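PDB 3C2G: beta-catenin homolog sys-1 from Caenorhabditis elegans, which acts as a transcription coregulator in the Wnt signalling asymmetry pathway, binding the TCF factor POP-1 directly to activate or repress target genes. Local coordinates for residues 202-205 with 206-210. Numbering follows the deposited sequence.
Sequences TRLK and DYFIW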
ATOM      1  N   THR A 202      16.452   2.735   3.670  1.00 63.12           N
ATOM      2  CA  THR A 202      16.171   3.349   2.370  1.00 63.39           C
ATOM      3  C   THR A 202      17.274   3.126   1.331  1.00 62.94           C
ATOM      4  O   THR A 202      16.975   2.829   0.171  1.00 63.02           O
ATOM      5  CB  THR A 202      15.905   4.867   2.501  1.00 63.57           C
ATOM      6  OG1 THR A 202      14.806   5.078   3.391  1.00 65.51           O
ATOM      7  CG2 THR A 202      15.568   5.479   1.154  1.00 63.93           C
ATOM      8  N   ARG A 203      18.539   3.271   1.732  1.00 61.88           N
ATOM      9  CA  ARG A 203      19.618   3.151   0.757  1.00 60.97           C
ATOM     10  C   ARG A 203      19.908   1.713   0.386  1.00 58.62           C
ATOM     11  O   ARG A 203      20.449   1.453  -0.686  1.00 58.75           O
ATOM     12  CB  ARG A 203      20.894   3.906   1.167  1.00 61.44           C
ATOM     13  CG  ARG A 203      21.497   3.545   2.508  1.00 63.04           C
ATOM     14  CD  ARG A 203      22.506   4.624   2.933  1.00 63.88           C
ATOM     15  NE  ARG A 203      22.585   4.728   4.392  1.00 69.35           N
ATOM     16  CZ  ARG A 203      23.487   4.110   5.153  1.00 70.69           C
ATOM     17  NH1 ARG A 203      24.427   3.342   4.607  1.00 71.84           N
ATOM     18  NH2 ARG A 203      23.451   4.268   6.468  1.00 71.27           N
ATOM     19  N   LEU A 204      19.538   0.776   1.254  1.00 56.32           N
ATOM     20  CA  LEU A 204      19.717  -0.630   0.916  1.00 54.27           C
ATOM     21  C   LEU A 204      18.736  -1.018  -0.183  1.00 52.63           C
ATOM     22  O   LEU A 204      19.073  -1.791  -1.082  1.00 52.15           O
ATOM     23  CB  LEU A 204      19.593  -1.543   2.137  1.00 54.43           C
ATOM     24  CG  LEU A 204      20.306  -2.894   1.996  1.00 53.73           C
ATOM     25  CD1 LEU A 204      21.763  -2.715   1.583  1.00 53.77           C
ATOM     26  CD2 LEU A 204      20.218  -3.700   3.276  1.00 53.72           C
ATOM     27  N   LYS A 205      17.539  -0.445  -0.118  1.00 50.95           N
ATOM     28  CA  LYS A 205      16.550  -0.604  -1.170  1.00 50.22           C
ATOM     29  C   LYS A 205      17.116  -0.125  -2.498  1.00 50.45           C
ATOM     30  O   LYS A 205      17.066  -0.850  -3.500  1.00 49.92           O
ATOM     31  CB  LYS A 205      15.266   0.145  -0.824  1.00 49.37           C
ATOM     32  CG  LYS A 205      14.506  -0.491   0.314  1.00 47.60           C
ATOM     33  CD  LYS A 205      13.339   0.352   0.728  1.00 45.24           C
ATOM     34  CE  LYS A 205      12.726  -0.146   2.016  1.00 42.62           C
ATOM     35  NZ  LYS A 205      11.547   0.685   2.364  1.00 42.73           N
ATOM     36  N   ASP A 206      17.687   1.079  -2.482  1.00 50.76           N
ATOM     37  CA  ASP A 206      18.306   1.676  -3.660  1.00 50.94           C
ATOM     38  C   ASP A 206      19.546   0.938  -4.120  1.00 51.01           C
ATOM     39  O   ASP A 206      19.885   0.974  -5.298  1.00 51.69           O
ATOM     40  CB  ASP A 206      18.647   3.141  -3.408  1.00 51.13           C
ATOM     41  CG  ASP A 206      17.440   4.042  -3.495  1.00 52.67           C
ATOM     42  OD1 ASP A 206      16.381   3.598  -3.986  1.00 55.60           O
ATOM     43  OD2 ASP A 206      17.548   5.206  -3.073  1.00 55.57           O
ATOM     44  N   TYR A 207      20.247   0.287  -3.202  1.00 51.27           N
ATOM     45  CA  TYR A 207      21.382  -0.512  -3.631  1.00 51.69           C
ATOM     46  C   TYR A 207      20.887  -1.748  -4.379  1.00 50.73           C
ATOM     47  O   TYR A 207      21.429  -2.102  -5.425  1.00 50.39           O
ATOM     48  CB  TYR A 207      22.331  -0.891  -2.476  1.00 52.89           C
ATOM     49  CG  TYR A 207      23.454  -1.787  -2.952  1.00 53.94           C
ATOM     50  CD1 TYR A 207      24.409  -1.316  -3.854  1.00 54.08           C
ATOM     51  CD2 TYR A 207      23.534  -3.119  -2.541  1.00 55.63           C
ATOM     52  CE1 TYR A 207      25.429  -2.139  -4.323  1.00 55.18           C
ATOM     53  CE2 TYR A 207      24.560  -3.958  -3.004  1.00 56.26           C
ATOM     54  CZ  TYR A 207      25.502  -3.455  -3.894  1.00 55.92           C
ATOM     55  OH  TYR A 207      26.517  -4.268  -4.362  1.00 56.44           O
ATOM     56  N   PHE A 208      19.844  -2.379  -3.846  1.00 49.82           N
ATOM     57  CA  PHE A 208      19.254  -3.560  -4.479  1.00 49.70           C
ATOM     58  C   PHE A 208      18.616  -3.274  -5.835  1.00 49.03           C
ATOM     59  O   PHE A 208      18.753  -4.063  -6.758  1.00 49.32           O
ATOM     60  CB  PHE A 208      18.243  -4.238  -3.552  1.00 49.79           C
ATOM     61  CG  PHE A 208      18.866  -4.914  -2.367  1.00 50.05           C
ATOM     62  CD1 PHE A 208      20.080  -5.582  -2.486  1.00 50.85           C
ATOM     63  CD2 PHE A 208      18.223  -4.907  -1.132  1.00 50.57           C
ATOM     64  CE1 PHE A 208      20.648  -6.210  -1.389  1.00 52.33           C
ATOM     65  CE2 PHE A 208      18.781  -5.536  -0.032  1.00 48.94           C
ATOM     66  CZ  PHE A 208      19.991  -6.187  -0.159  1.00 51.28           C
ATOM     67  N   ILE A 209      17.922  -2.146  -5.941  1.00 48.44           N
ATOM     68  CA  ILE A 209      17.283  -1.745  -7.184  1.00 47.90           C
ATOM     69  C   ILE A 209      18.314  -1.283  -8.211  1.00 48.46           C
ATOM     70  O   ILE A 209      18.468  -1.889  -9.275  1.00 48.59           O
ATOM     71  CB  ILE A 209      16.273  -0.608  -6.943  1.00 47.44           C
ATOM     72  CG1 ILE A 209      15.089  -1.106  -6.125  1.00 45.91           C
ATOM     73  CG2 ILE A 209      15.778  -0.036  -8.258  1.00 47.21           C
ATOM     74  CD1 ILE A 209      14.343   0.008  -5.435  1.00 45.87           C
ATOM     75  N   TRP A 210      19.030  -0.217  -7.873  1.00 48.69           N
ATOM     76  CA  TRP A 210      19.818   0.514  -8.847  1.00 49.19           C
ATOM     77  C   TRP A 210      21.260   0.039  -8.976  1.00 50.98           C
ATOM     78  O   TRP A 210      21.903   0.307  -9.985  1.00 50.91           O
ATOM     79  CB  TRP A 210      19.759   2.007  -8.543  1.00 47.36           C
ATOM     80  CG  TRP A 210      18.367   2.544  -8.603  1.00 45.93           C
ATOM     81  CD1 TRP A 210      17.599   2.954  -7.554  1.00 44.53           C
ATOM     82  CD2 TRP A 210      17.561   2.703  -9.776  1.00 44.36           C
ATOM     83  NE1 TRP A 210      16.376   3.380  -7.999  1.00 43.41           N
ATOM     84  CE2 TRP A 210      16.320   3.226  -9.359  1.00 43.70           C
ATOM     85  CE3 TRP A 210      17.768   2.452 -11.140  1.00 44.02           C
ATOM     86  CZ2 TRP A 210      15.285   3.513 -10.260  1.00 44.50           C
ATOM     87  CZ3 TRP A 210      16.742   2.736 -12.034  1.00 44.55           C
ATOM     88  CH2 TRP A 210      15.516   3.262 -11.589  1.00 44.54           C
TER
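Leu204 meets Phe208 one helical turn on, an i to i+4 pair on the short helix 202-210. The closest apolar approach is from the leucine branch point, with CG 3.7 Å from Phe208 CE2, while CD1 sits over one face of the ring. Two torsions explain the meeting: CG of Leu204 is anti to its own nitrogen (chi1 -156°), whereas CG of Phe208 is anti to its carbonyl carbon (chi1 -70°), which swings the ring back toward the preceding turn. Ring atom CD2 of Phe208 consequently lies 3.2 Å from Leu204 O. In the same way Ile209 CG1 rests 3.3 Å from Lys205 O, a second side-chain carbon against a carbonyl oxygen of the preceding turn.

Backbone bonding follows the alpha-helical i to i+4 pattern, with uneven lengths. Phe208 N donates to Leu204 O at 2.9 Å, and Ile209 N reaches Lys205 O at the same length. The bond from Asp206 N to Thr202 O is longer, 3.3 Å, yet fairly straight; that from Tyr207 N to Arg203 O is short, 2.8 Å, but more bent at 138°.

Two polar side chains find partners outside the helix: Asp206 OD1 is hydrogen-bonded to His272 NE2, and Lys205 NZ makes a weak bond to Leu269 O.

Phe208 also packs on Ile197 and Ile198 of helix 189-198 and meets Phe194 edge-to-face, so an alanine here would probably open a gap between the helices and leave Leu204 without the ring it packs against. The chemistry is consistent with an amphipathic helix in the helical armadillo domain, its apolar residues packing on helices 189-198, 224-239 and 274-282, with Asp206 bonded to His272.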